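Local coordinates for protein manganese-dependent inorganic pyrophosphatase (PDB 2EB0) that hydrolyses inorganic diphosphate to two phosphates as a manganese-dependent family II pyrophosphatase built from a DHH and a DHHA2 domain, at residues 2-7 with 16-21; 135-140 with 169-174; 201-206 with 244-249. All blocks are in the same frame, centred on the assembly; numbering follows the deposited sequence.

In the fold
From the N terminus, contact 1 (2-7 with 16-21) closes the first beta-alpha loop of the parallel sheet in the DHH part, laying helix 12-25 on strand 2-5. Contact 2 (135-140 with 169-174) follows and brings the end of helix 158-171 back against helix 134-148. Contact 3 (201-206 with 244-249) closes the longest loop of the three, inside the mixed sheet of the DHHA2 part. The three come in series; none nests in or crosses another. Contacts 1 and 2 share an interface, since A16, I19 and V20 pack on L136, L139 and L140. Contact 1 meets contact 3 where K204 lies against the metal ligand H7, whereas contacts 2 and 3 stay about 16 Å apart at their nearest atoms.

Contact 1 of 3, residues 2-7 with 16-21; sequences RYVVGH and ASAIVL. With MN (manganese (II) ion), chain F.
V4 packs against A18 and L21 in a buried strand-on-helix contact, within the beta-alpha-beta unit formed by strand 2-5, helix 12-25 and strand 28-31. The axes of the short segments approach to 7.2 Å and run roughly antiparallel at 148°, as expected when a helix returns along the strand it follows. One methyl does most of the touching. V4 CG1 stands anti to its own N (chi1 177°), which points it into the helix surface, 3.6 Å from A18 CA and 4.0 Å from L21 CB. A18 answers from the helix with its single methyl, CB lying 3.6 Å from V4 O. Alanine suits this place because a small residue lets the backbones come close, V4 CA and A18 CA being 5.2 Å apart. L21 adds its CD2, 4.1 Å from V4 CG1, and beta-branched valine suits the strand. The chain then reaches H7, whose NE2 binds a manganese ion at 2.4 Å, with D11 and D66 completing the protein ligands; S17 OG is hydrogen-bonded to D13, a ligand of the second manganese. The contact rests on van der Waals packing of methyls on each other and on backbone, without a hydrogen bond between the segments, and it joins two elements that each lead to the metal site, H7 by direct ligation and S17 through D13.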
ATOM      1  N   ARG B   2      18.635   7.223  -9.707  1.00 33.37           N
ATOM      2  CA  ARG B   2      17.223   6.858  -9.582  1.00 31.74           C
ATOM      3  C   ARG B   2      16.738   6.003 -10.764  1.00 29.14           C
ATOM      4  O   ARG B   2      16.848   6.402 -11.916  1.00 27.68           O
ATOM      5  CB  ARG B   2      16.376   8.132  -9.473  1.00 44.55           C
ATOM      6  CG  ARG B   2      14.936   7.894  -9.063  1.00 46.71           C
ATOM      7  CD  ARG B   2      14.131   9.175  -9.129  1.00 49.60           C
ATOM      8  NE  ARG B   2      14.636  10.211  -8.233  1.00 55.49           N
ATOM      9  CZ  ARG B   2      14.657  10.112  -6.908  1.00 56.34           C
ATOM     10  NH1 ARG B   2      14.202   9.020  -6.316  1.00 57.35           N
ATOM     11  NH2 ARG B   2      15.126  11.112  -6.170  1.00 57.74           N
ATOM     12  N   TYR B   3      16.187   4.834 -10.451  1.00 29.99           N
ATOM     13  CA  TYR B   3      15.701   3.887 -11.448  1.00 27.44           C
ATOM     14  C   TYR B   3      14.252   3.463 -11.218  1.00 26.76           C
ATOM     15  O   TYR B   3      13.819   3.281 -10.078  1.00 26.72           O
ATOM     16  CB  TYR B   3      16.553   2.617 -11.411  1.00 29.06           C
ATOM     17  CG  TYR B   3      18.006   2.799 -11.785  1.00 29.45           C
ATOM     18  CD1 TYR B   3      18.415   2.709 -13.111  1.00 27.70           C
ATOM     19  CD2 TYR B   3      18.971   3.058 -10.811  1.00 29.28           C
ATOM     20  CE1 TYR B   3      19.744   2.869 -13.467  1.00 30.34           C
ATOM     21  CE2 TYR B   3      20.308   3.227 -11.157  1.00 31.34           C
ATOM     22  CZ  TYR B   3      20.687   3.130 -12.489  1.00 31.96           C
ATOM     23  OH  TYR B   3      22.002   3.309 -12.849  1.00 34.12           O
ATOM     24  N   VAL B   4      13.513   3.301 -12.312  1.00 22.68           N
ATOM     25  CA  VAL B   4      12.134   2.821 -12.266  1.00 20.65           C
ATOM     26  C   VAL B   4      12.256   1.384 -12.791  1.00 20.37           C
ATOM     27  O   VAL B   4      12.697   1.173 -13.920  1.00 19.20           O
ATOM     28  CB  VAL B   4      11.201   3.637 -13.197  1.00 18.96           C
ATOM     29  CG1 VAL B   4       9.783   3.049 -13.160  1.00 17.91           C
ATOM     30  CG2 VAL B   4      11.177   5.100 -12.766  1.00 16.71           C
ATOM     31  N   VAL B   5      11.891   0.399 -11.975  1.00 19.82           N
ATOM     32  CA  VAL B   5      12.028  -0.991 -12.396  1.00 20.78           C
ATOM     33  C   VAL B   5      10.798  -1.856 -12.182  1.00 18.32           C
ATOM     34  O   VAL B   5      10.060  -1.689 -11.212  1.00 17.22           O
ATOM     35  CB  VAL B   5      13.193  -1.696 -11.667  1.00 41.99           C
ATOM     36  CG1 VAL B   5      13.696  -2.851 -12.512  1.00 41.93           C
ATOM     37  CG2 VAL B   5      14.311  -0.716 -11.375  1.00 45.28           C
ATOM     38  N   GLY B   6      10.596  -2.785 -13.110  1.00 16.16           N
ATOM     39  CA  GLY B   6       9.487  -3.711 -13.025  1.00 15.06           C
ATOM     40  C   GLY B   6       9.979  -4.963 -12.323  1.00 15.64           C
ATOM     41  O   GLY B   6      11.074  -4.976 -11.764  1.00 17.45           O
ATOM     42  N   HIS B   7       9.191  -6.026 -12.370  1.00 22.10           N
ATOM     43  CA  HIS B   7       9.544  -7.268 -11.697  1.00 23.82           C
ATOM     44  C   HIS B   7      10.346  -8.268 -12.532  1.00 24.57           C
ATOM     45  O   HIS B   7      10.488  -8.128 -13.754  1.00 23.55           O
ATOM     46  CB  HIS B   7       8.267  -7.939 -11.201  1.00 25.42           C
ATOM     47  CG  HIS B   7       7.267  -8.207 -12.283  1.00 27.24           C
ATOM     48  ND1 HIS B   7       7.524  -9.047 -13.347  1.00 28.73           N
ATOM     49  CD2 HIS B   7       6.006  -7.744 -12.467  1.00 27.05           C
ATOM     50  CE1 HIS B   7       6.466  -9.090 -14.138  1.00 27.18           C
ATOM     51  NE2 HIS B   7       5.531  -8.308 -13.625  1.00 27.85           N
ATOM     52  N   ALA B  16       6.901  -1.296 -20.272  1.00 18.86           N
ATOM     53  CA  ALA B  16       6.291  -0.033 -20.674  1.00 18.64           C
ATOM     54  C   ALA B  16       6.135   0.926 -19.494  1.00 18.33           C
ATOM     55  O   ALA B  16       6.488   2.099 -19.591  1.00 17.71           O
ATOM     56  CB  ALA B  16       4.928  -0.295 -21.312  1.00 15.11           C
ATOM     57  N   SER B  17       5.606   0.433 -18.378  1.00 18.80           N
ATOM     58  CA  SER B  17       5.427   1.282 -17.205  1.00 17.77           C
ATOM     59  C   SER B  17       6.745   1.827 -16.665  1.00 17.50           C
ATOM     60  O   SER B  17       6.790   2.933 -16.135  1.00 17.06           O
ATOM     61  CB  SER B  17       4.697   0.519 -16.102  1.00 13.07           C
ATOM     62  OG  SER B  17       3.357   0.251 -16.481  1.00 17.06           O
ATOM     63  N   ALA B  18       7.815   1.052 -16.790  1.00 16.23           N
ATOM     64  CA  ALA B  18       9.124   1.492 -16.317  1.00 17.51           C
ATOM     65  C   ALA B  18       9.643   2.612 -17.208  1.00 17.36           C
ATOM     66  O   ALA B  18      10.142   3.628 -16.727  1.00 17.08           O
ATOM     67  CB  ALA B  18      10.112   0.324 -16.329  1.00  7.91           C
ATOM     68  N   ILE B  19       9.524   2.407 -18.513  1.00 24.57           N
ATOM     69  CA  ILE B  19       9.986   3.378 -19.495  1.00 25.41           C
ATOM     70  C   ILE B  19       9.212   4.693 -19.406  1.00 26.30           C
ATOM     71  O   ILE B  19       9.803   5.764 -19.291  1.00 29.18           O
ATOM     72  CB  ILE B  19       9.867   2.788 -20.939  1.00 13.83           C
ATOM     73  CG1 ILE B  19      10.982   1.774 -21.171  1.00 12.32           C
ATOM     74  CG2 ILE B  19       9.926   3.891 -21.980  1.00 11.27           C
ATOM     75  CD1 ILE B  19      10.834   0.997 -22.447  1.00 15.18           C
ATOM     76  N   VAL B  20       7.888   4.601 -19.445  1.00 21.50           N
ATOM     77  CA  VAL B  20       7.038   5.780 -19.408  1.00 21.32           C
ATOM     78  C   VAL B  20       7.152   6.560 -18.094  1.00 21.39           C
ATOM     79  O   VAL B  20       7.270   7.782 -18.111  1.00 22.41           O
ATOM     80  CB  VAL B  20       5.569   5.385 -19.694  1.00 15.80           C
ATOM     81  CG1 VAL B  20       4.674   6.621 -19.737  1.00 12.43           C
ATOM     82  CG2 VAL B  20       5.507   4.639 -21.032  1.00 15.73           C
ATOM     83  N   LEU B  21       7.153   5.866 -16.961  1.00 17.62           N
ATOM     84  CA  LEU B  21       7.264   6.572 -15.692  1.00 18.99           C
ATOM     85  C   LEU B  21       8.642   7.218 -15.576  1.00 18.82           C
ATOM     86  O   LEU B  21       8.769   8.343 -15.094  1.00 15.92           O
ATOM     87  CB  LEU B  21       7.009   5.629 -14.513  1.00 22.45           C
ATOM     88  CG  LEU B  21       6.884   6.301 -13.138  1.00 20.70           C
ATOM     89  CD1 LEU B  21       5.832   7.400 -13.194  1.00 18.92           C
ATOM     90  CD2 LEU B  21       6.505   5.259 -12.082  1.00 22.07           C
TER
HETATM   91 MN    MN F 504       3.504  -7.582 -14.668  1.00 34.39          MN

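Contact 2 of 3, residues 135-140 with 169-174; sequences DLAGLL and EIAGIS
A137 and G138 of helix 134-148 meet I170 and A171 at the end of helix 158-171, and the apolar contacts carry the join. A137 CB touches I170 CG2 at 3.6 Å; that branch, anti to the backbone N of I170, is the one turned to A137, while I170 CB is only slightly farther away, 3.7 Å from A137 CB. The two alanine methyls, A137 CB and A171 CB, are 4.2 Å apart. Small side chains suit both positions because the two backbones come close here, the CA atoms of G138 and A171 being 4.9 Å apart.

Side chain against backbone is the second kind of contact. A171 CB rests on the bare main chain of G138, 3.6 Å from its N and equally far from its CA. Glycine suits the site, since a CB there would fall 3.7 Å from A171 CB and 3.1 Å from D135 O. G172, with phi 73°, then turns the chain out of the helix, a conformation easily adopted without a side chain.

No hydrogen bond links the segments. Around them, I170 also touches F118 of helix 109-118, A137 touches L132, and I173 reaches K45 of helix 37-45, while L136, L139 and L140 pack on helix 12-25, which lies against strand 2-5 of the parallel sheet.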
ATOM      1  N   ASP B 135       4.635   7.399 -29.460  1.00 24.00           N
ATOM      2  CA  ASP B 135       5.366   6.168 -29.174  1.00 25.10           C
ATOM      3  C   ASP B 135       5.140   5.674 -27.748  1.00 23.89           C
ATOM      4  O   ASP B 135       4.789   4.511 -27.549  1.00 23.86           O
ATOM      5  CB  ASP B 135       6.869   6.326 -29.451  1.00 34.93           C
ATOM      6  CG  ASP B 135       7.495   7.500 -28.718  1.00 38.93           C
ATOM      7  OD1 ASP B 135       8.731   7.655 -28.847  1.00 39.25           O
ATOM      8  OD2 ASP B 135       6.776   8.264 -28.024  1.00 40.16           O
ATOM      9  N   LEU B 136       5.326   6.544 -26.759  1.00 22.30           N
ATOM     10  CA  LEU B 136       5.114   6.138 -25.375  1.00 22.15           C
ATOM     11  C   LEU B 136       3.634   5.855 -25.135  1.00 21.85           C
ATOM     12  O   LEU B 136       3.288   4.986 -24.330  1.00 22.12           O
ATOM     13  CB  LEU B 136       5.616   7.208 -24.401  1.00 24.54           C
ATOM     14  CG  LEU B 136       7.129   7.418 -24.370  1.00 24.24           C
ATOM     15  CD1 LEU B 136       7.464   8.433 -23.295  1.00 25.28           C
ATOM     16  CD2 LEU B 136       7.840   6.105 -24.088  1.00 24.70           C
ATOM     17  N   ALA B 137       2.761   6.574 -25.841  1.00 20.95           N
ATOM     18  CA  ALA B 137       1.325   6.346 -25.704  1.00 20.90           C
ATOM     19  C   ALA B 137       1.041   4.933 -26.228  1.00 20.40           C
ATOM     20  O   ALA B 137       0.173   4.222 -25.714  1.00 17.03           O
ATOM     21  CB  ALA B 137       0.541   7.372 -26.507  1.00 12.84           C
ATOM     22  N   GLY B 138       1.799   4.537 -27.248  1.00 21.08           N
ATOM     23  CA  GLY B 138       1.650   3.215 -27.825  1.00 20.97           C
ATOM     24  C   GLY B 138       2.051   2.122 -26.852  1.00 20.91           C
ATOM     25  O   GLY B 138       1.446   1.053 -26.846  1.00 21.74           O
ATOM     26  N   LEU B 139       3.074   2.372 -26.034  1.00 21.00           N
ATOM     27  CA  LEU B 139       3.515   1.371 -25.060  1.00 20.94           C
ATOM     28  C   LEU B 139       2.476   1.185 -23.969  1.00 20.33           C
ATOM     29  O   LEU B 139       2.189   0.061 -23.560  1.00 19.24           O
ATOM     30  CB  LEU B 139       4.833   1.766 -24.390  1.00 22.58           C
ATOM     31  CG  LEU B 139       6.127   1.919 -25.183  1.00 26.15           C
ATOM     32  CD1 LEU B 139       7.262   2.013 -24.173  1.00 25.90           C
ATOM     33  CD2 LEU B 139       6.357   0.744 -26.132  1.00 26.49           C
ATOM     34  N   LEU B 140       1.928   2.295 -23.485  1.00 15.41           N
ATOM     35  CA  LEU B 140       0.920   2.238 -22.440  1.00 15.69           C
ATOM     36  C   LEU B 140      -0.274   1.467 -22.967  1.00 16.48           C
ATOM     37  O   LEU B 140      -0.879   0.660 -22.253  1.00 17.24           O
ATOM     38  CB  LEU B 140       0.486   3.643 -22.028  1.00 18.02           C
ATOM     39  CG  LEU B 140       1.513   4.526 -21.320  1.00 22.35           C
ATOM     40  CD1 LEU B 140       0.831   5.841 -20.907  1.00 11.66           C
ATOM     41  CD2 LEU B 140       2.080   3.802 -20.103  1.00 11.66           C
ATOM     42  N   GLU B 169      -5.679   6.930 -29.633  1.00 39.68           N
ATOM     43  CA  GLU B 169      -5.837   8.188 -30.357  1.00 41.23           C
ATOM     44  C   GLU B 169      -4.499   8.900 -30.513  1.00 39.88           C
ATOM     45  O   GLU B 169      -4.182   9.416 -31.586  1.00 39.97           O
ATOM     46  CB  GLU B 169      -6.819   9.100 -29.614  1.00 69.45           C
ATOM     47  CG  GLU B 169      -6.948  10.494 -30.204  1.00 76.53           C
ATOM     48  CD  GLU B 169      -7.899  11.382 -29.414  1.00 82.06           C
ATOM     49  OE1 GLU B 169      -8.017  12.578 -29.757  1.00 84.61           O
ATOM     50  OE2 GLU B 169      -8.529  10.888 -28.454  1.00 82.82           O
ATOM     51  N   ILE B 170      -3.717   8.926 -29.437  1.00 28.03           N
ATOM     52  CA  ILE B 170      -2.415   9.582 -29.456  1.00 27.02           C
ATOM     53  C   ILE B 170      -1.390   8.775 -30.247  1.00 25.61           C
ATOM     54  O   ILE B 170      -0.605   9.340 -31.012  1.00 24.67           O
ATOM     55  CB  ILE B 170      -1.865   9.786 -28.025  1.00 35.42           C
ATOM     56  CG1 ILE B 170      -2.856  10.603 -27.194  1.00 36.80           C
ATOM     57  CG2 ILE B 170      -0.511  10.483 -28.080  1.00 35.78           C
ATOM     58  CD1 ILE B 170      -2.456  10.745 -25.746  1.00 35.98           C
ATOM     59  N   ALA B 171      -1.407   7.456 -30.057  1.00 22.36           N
ATOM     60  CA  ALA B 171      -0.464   6.566 -30.729  1.00 19.90           C
ATOM     61  C   ALA B 171      -0.799   6.365 -32.199  1.00 20.47           C
ATOM     62  O   ALA B 171      -0.028   5.752 -32.941  1.00 18.44           O
ATOM     63  CB  ALA B 171      -0.425   5.212 -30.017  1.00  7.01           C
ATOM     64  N   GLY B 172      -1.948   6.875 -32.623  1.00 28.57           N
ATOM     65  CA  GLY B 172      -2.336   6.706 -34.007  1.00 29.80           C
ATOM     66  C   GLY B 172      -2.762   5.287 -34.334  1.00 31.45           C
ATOM     67  O   GLY B 172      -2.604   4.839 -35.464  1.00 33.19           O
ATOM     68  N   ILE B 173      -3.293   4.571 -33.346  1.00 27.60           N
ATOM     69  CA  ILE B 173      -3.765   3.205 -33.555  1.00 27.84           C
ATOM     70  C   ILE B 173      -5.277   3.278 -33.773  1.00 30.49           C
ATOM     71  O   ILE B 173      -6.047   3.436 -32.820  1.00 29.98           O
ATOM     72  CB  ILE B 173      -3.494   2.303 -32.327  1.00 27.84           C
ATOM     73  CG1 ILE B 173      -2.009   2.314 -31.973  1.00 27.28           C
ATOM     74  CG2 ILE B 173      -3.943   0.881 -32.632  1.00 26.50           C
ATOM     75  CD1 ILE B 173      -1.134   1.640 -32.994  1.00 27.29           C
ATOM     76  N   SER B 174      -5.693   3.154 -35.030  1.00 42.29           N
ATOM     77  CA  SER B 174      -7.105   3.242 -35.402  1.00 43.89           C
ATOM     78  C   SER B 174      -7.993   2.067 -34.999  1.00 42.29           C
ATOM     79  O   SER B 174      -9.181   2.249 -34.751  1.00 42.88           O
ATOM     80  CB  SER B 174      -7.222   3.459 -36.914  1.00 48.88           C
ATOM     81  OG  SER B 174      -6.601   2.403 -37.625  1.00 51.46           O
TER

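Contact 3 of 3, residues 201-206 with 244-249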
ATOM      1  N   MET B 201       9.232 -18.049 -18.582  0.50 15.77           N
ATOM      2  CA  MET B 201       8.753 -16.839 -19.230  0.50 14.85           C
ATOM      3  C   MET B 201       7.915 -15.937 -18.330  0.50 14.82           C
ATOM      4  O   MET B 201       8.099 -14.724 -18.324  0.50 12.78           O
ATOM      5  CB  MET B 201       7.948 -17.192 -20.483  0.50 30.99           C
ATOM      6  CG  MET B 201       7.724 -16.012 -21.417  0.50 31.35           C
ATOM      7  SD  MET B 201       9.283 -15.314 -22.042  1.00 36.77           S
ATOM      8  CE  MET B 201       9.676 -16.503 -23.317  1.00 28.61           C
ATOM      9  N   ASP B 202       7.002 -16.520 -17.563  1.00 27.52           N
ATOM     10  CA  ASP B 202       6.140 -15.711 -16.706  1.00 29.22           C
ATOM     11  C   ASP B 202       5.870 -16.361 -15.356  1.00 27.56           C
ATOM     12  O   ASP B 202       4.727 -16.499 -14.938  1.00 27.98           O
ATOM     13  CB  ASP B 202       4.823 -15.428 -17.441  1.00 50.99           C
ATOM     14  CG  ASP B 202       3.884 -14.543 -16.651  1.00 55.56           C
ATOM     15  OD1 ASP B 202       4.355 -13.562 -16.041  1.00 59.56           O
ATOM     16  OD2 ASP B 202       2.667 -14.819 -16.653  1.00 57.55           O
ATOM     17  N   PHE B 203       6.940 -16.742 -14.671  1.00 27.27           N
ATOM     18  CA  PHE B 203       6.827 -17.386 -13.373  1.00 26.00           C
ATOM     19  C   PHE B 203       6.981 -16.362 -12.255  1.00 26.58           C
ATOM     20  O   PHE B 203       7.954 -15.607 -12.226  1.00 25.02           O
ATOM     21  CB  PHE B 203       7.910 -18.457 -13.235  1.00 26.42           C
ATOM     22  CG  PHE B 203       7.583 -19.520 -12.242  1.00 25.87           C
ATOM     23  CD1 PHE B 203       6.994 -20.712 -12.652  1.00 25.54           C
ATOM     24  CD2 PHE B 203       7.842 -19.329 -10.889  1.00 26.74           C
ATOM     25  CE1 PHE B 203       6.663 -21.701 -11.726  1.00 26.93           C
ATOM     26  CE2 PHE B 203       7.513 -20.314  -9.953  1.00 28.79           C
ATOM     27  CZ  PHE B 203       6.922 -21.503 -10.373  1.00 24.48           C
ATOM     28  N   LYS B 204       6.022 -16.342 -11.336  1.00 24.32           N
ATOM     29  CA  LYS B 204       6.058 -15.417 -10.208  1.00 25.13           C
ATOM     30  C   LYS B 204       6.213 -16.191  -8.906  1.00 23.16           C
ATOM     31  O   LYS B 204       5.603 -17.243  -8.724  1.00 22.64           O
ATOM     32  CB  LYS B 204       4.768 -14.592 -10.154  1.00 27.42           C
ATOM     33  CG  LYS B 204       4.687 -13.481 -11.171  1.00 29.74           C
ATOM     34  CD  LYS B 204       4.841 -12.123 -10.497  1.00 32.02           C
ATOM     35  CE  LYS B 204       4.834 -10.983 -11.511  1.00 31.96           C
ATOM     36  NZ  LYS B 204       3.572 -10.940 -12.297  1.00 34.94           N
ATOM     37  N   ASN B 205       7.038 -15.671  -8.008  1.00 24.27           N
ATOM     38  CA  ASN B 205       7.260 -16.310  -6.716  1.00 24.51           C
ATOM     39  C   ASN B 205       6.595 -15.496  -5.623  1.00 24.29           C
ATOM     40  O   ASN B 205       6.565 -14.271  -5.704  1.00 24.94           O
ATOM     41  CB  ASN B 205       8.755 -16.430  -6.445  1.00 30.55           C
ATOM     42  CG  ASN B 205       9.429 -17.388  -7.390  1.00 31.65           C
ATOM     43  OD1 ASN B 205       8.928 -18.485  -7.629  1.00 32.58           O
ATOM     44  ND2 ASN B 205      10.572 -16.989  -7.931  1.00 34.76           N
ATOM     45  N   PHE B 206       6.047 -16.168  -4.616  1.00 30.69           N
ATOM     46  CA  PHE B 206       5.373 -15.476  -3.512  1.00 29.60           C
ATOM     47  C   PHE B 206       5.727 -16.055  -2.155  1.00 31.94           C
ATOM     48  O   PHE B 206       6.272 -17.158  -2.046  1.00 32.12           O
ATOM     49  CB  PHE B 206       3.843 -15.577  -3.611  1.00 23.32           C
ATOM     50  CG  PHE B 206       3.264 -15.078  -4.899  1.00 22.19           C
ATOM     51  CD1 PHE B 206       3.362 -15.837  -6.065  1.00 21.34           C
ATOM     52  CD2 PHE B 206       2.606 -13.852  -4.945  1.00 19.54           C
ATOM     53  CE1 PHE B 206       2.814 -15.383  -7.261  1.00 17.98           C
ATOM     54  CE2 PHE B 206       2.054 -13.382  -6.132  1.00 20.14           C
ATOM     55  CZ  PHE B 206       2.157 -14.148  -7.298  1.00 22.62           C
ATOM     56  N   GLU B 244      14.341 -25.814  -5.383  1.00 37.40           N
ATOM     57  CA  GLU B 244      14.289 -24.422  -4.963  1.00 36.22           C
ATOM     58  C   GLU B 244      13.437 -24.262  -3.704  1.00 35.42           C
ATOM     59  O   GLU B 244      13.155 -23.150  -3.259  1.00 34.47           O
ATOM     60  CB  GLU B 244      13.781 -23.564  -6.120  1.00 41.54           C
ATOM     61  CG  GLU B 244      14.693 -23.683  -7.341  1.00 44.07           C
ATOM     62  CD  GLU B 244      14.153 -22.995  -8.579  1.00 46.08           C
ATOM     63  OE1 GLU B 244      14.686 -23.264  -9.675  1.00 48.84           O
ATOM     64  OE2 GLU B 244      13.209 -22.186  -8.463  1.00 47.34           O
ATOM     65  N   GLY B 245      13.052 -25.397  -3.131  1.00 39.76           N
ATOM     66  CA  GLY B 245      12.276 -25.408  -1.903  1.00 39.43           C
ATOM     67  C   GLY B 245      10.903 -24.766  -1.913  1.00 38.79           C
ATOM     68  O   GLY B 245      10.542 -24.049  -0.979  1.00 39.74           O
ATOM     69  N   TYR B 246      10.131 -25.011  -2.960  1.00 35.39           N
ATOM     70  CA  TYR B 246       8.784 -24.461  -3.035  1.00 34.12           C
ATOM     71  C   TYR B 246       7.834 -25.346  -2.239  1.00 32.44           C
ATOM     72  O   TYR B 246       7.900 -26.571  -2.326  1.00 32.31           O
ATOM     73  CB  TYR B 246       8.283 -24.419  -4.479  1.00 34.02           C
ATOM     74  CG  TYR B 246       8.875 -23.332  -5.329  1.00 34.28           C
ATOM     75  CD1 TYR B 246      10.146 -23.463  -5.888  1.00 34.12           C
ATOM     76  CD2 TYR B 246       8.149 -22.169  -5.599  1.00 34.68           C
ATOM     77  CE1 TYR B 246      10.678 -22.467  -6.698  1.00 33.07           C
ATOM     78  CE2 TYR B 246       8.674 -21.169  -6.406  1.00 34.16           C
ATOM     79  CZ  TYR B 246       9.935 -21.323  -6.953  1.00 32.70           C
ATOM     80  OH  TYR B 246      10.444 -20.342  -7.764  1.00 33.05           O
ATOM     81  N   ASP B 247       6.949 -24.735  -1.461  1.00 28.34           N
ATOM     82  CA  ASP B 247       5.988 -25.522  -0.710  1.00 25.26           C
ATOM     83  C   ASP B 247       4.907 -25.940  -1.701  1.00 23.94           C
ATOM     84  O   ASP B 247       4.290 -27.002  -1.555  1.00 22.77           O
ATOM     85  CB  ASP B 247       5.381 -24.698   0.422  1.00 32.20           C
ATOM     86  CG  ASP B 247       4.377 -25.486   1.237  1.00 34.44           C
ATOM     87  OD1 ASP B 247       3.160 -25.362   0.972  1.00 35.88           O
ATOM     88  OD2 ASP B 247       4.813 -26.242   2.136  1.00 34.87           O
ATOM     89  N   LEU B 248       4.707 -25.102  -2.723  1.00 22.12           N
ATOM     90  CA  LEU B 248       3.707 -25.354  -3.763  1.00 20.53           C
ATOM     91  C   LEU B 248       3.942 -24.580  -5.056  1.00 19.28           C
ATOM     92  O   LEU B 248       4.414 -23.433  -5.045  1.00 18.13           O
ATOM     93  CB  LEU B 248       2.304 -24.999  -3.255  1.00 27.99           C
ATOM     94  CG  LEU B 248       1.194 -24.884  -4.312  1.00 28.37           C
ATOM     95  CD1 LEU B 248       0.816 -26.260  -4.862  1.00 25.58           C
ATOM     96  CD2 LEU B 248      -0.020 -24.204  -3.685  1.00 29.36           C
ATOM     97  N   ILE B 249       3.591 -25.217  -6.170  1.00 18.57           N
ATOM     98  CA  ILE B 249       3.715 -24.604  -7.487  1.00 19.47           C
ATOM     99  C   ILE B 249       2.459 -24.892  -8.311  1.00 19.49           C
ATOM    100  O   ILE B 249       1.971 -26.027  -8.360  1.00 17.56           O
ATOM    101  CB  ILE B 249       4.953 -25.117  -8.271  1.00 22.90           C
ATOM    102  CG1 ILE B 249       6.235 -24.531  -7.671  1.00 21.40           C
ATOM    103  CG2 ILE B 249       4.838 -24.717  -9.743  1.00 23.69           C
ATOM    104  CD1 ILE B 249       7.501 -24.895  -8.427  1.00 22.55           C
TER
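The backbones of 201-206 and 244-249 stay well apart, their nearest CA atoms, of N205 and I249, being 9.1 Å from each other. Strand 211-220 runs between strands 204-208 and 248-255 in the sheet, so side chains bridge the gap. Y246 OH donates a hydrogen bond to N205 OD1, modelled at 2.4 Å, a length so short as to be doubtful; the oxygen lies at the edge of the tyrosine ring, with amide and ring planes 50° apart. Tyrosine suits a place needing both an apolar ring and a polar end that can reach across. Beside this bond F203, its CG anti to the backbone N (chi1 -157°), sends toward Y246 and I249 a flat apolar ring suited to packing against both. F203 CE2 comes within 3.8 Å of Y246 CE2, the ring planes inclined at 85°, and I249 CG2 touches the F203 edge 3.9 Å from CZ. I249 CD1 in turn sits over one face of the Y246 ring, toward the rim, 3.7 Å above its plane. A serine in place of F203 would probably open a gap beside I249 CG2 and leave the Y246 ring freer to shift. K240 of helix 230-243 makes a cation-pi contact with F203, and strand 211-220 joins both K204 and L248 through backbone hydrogen bonds.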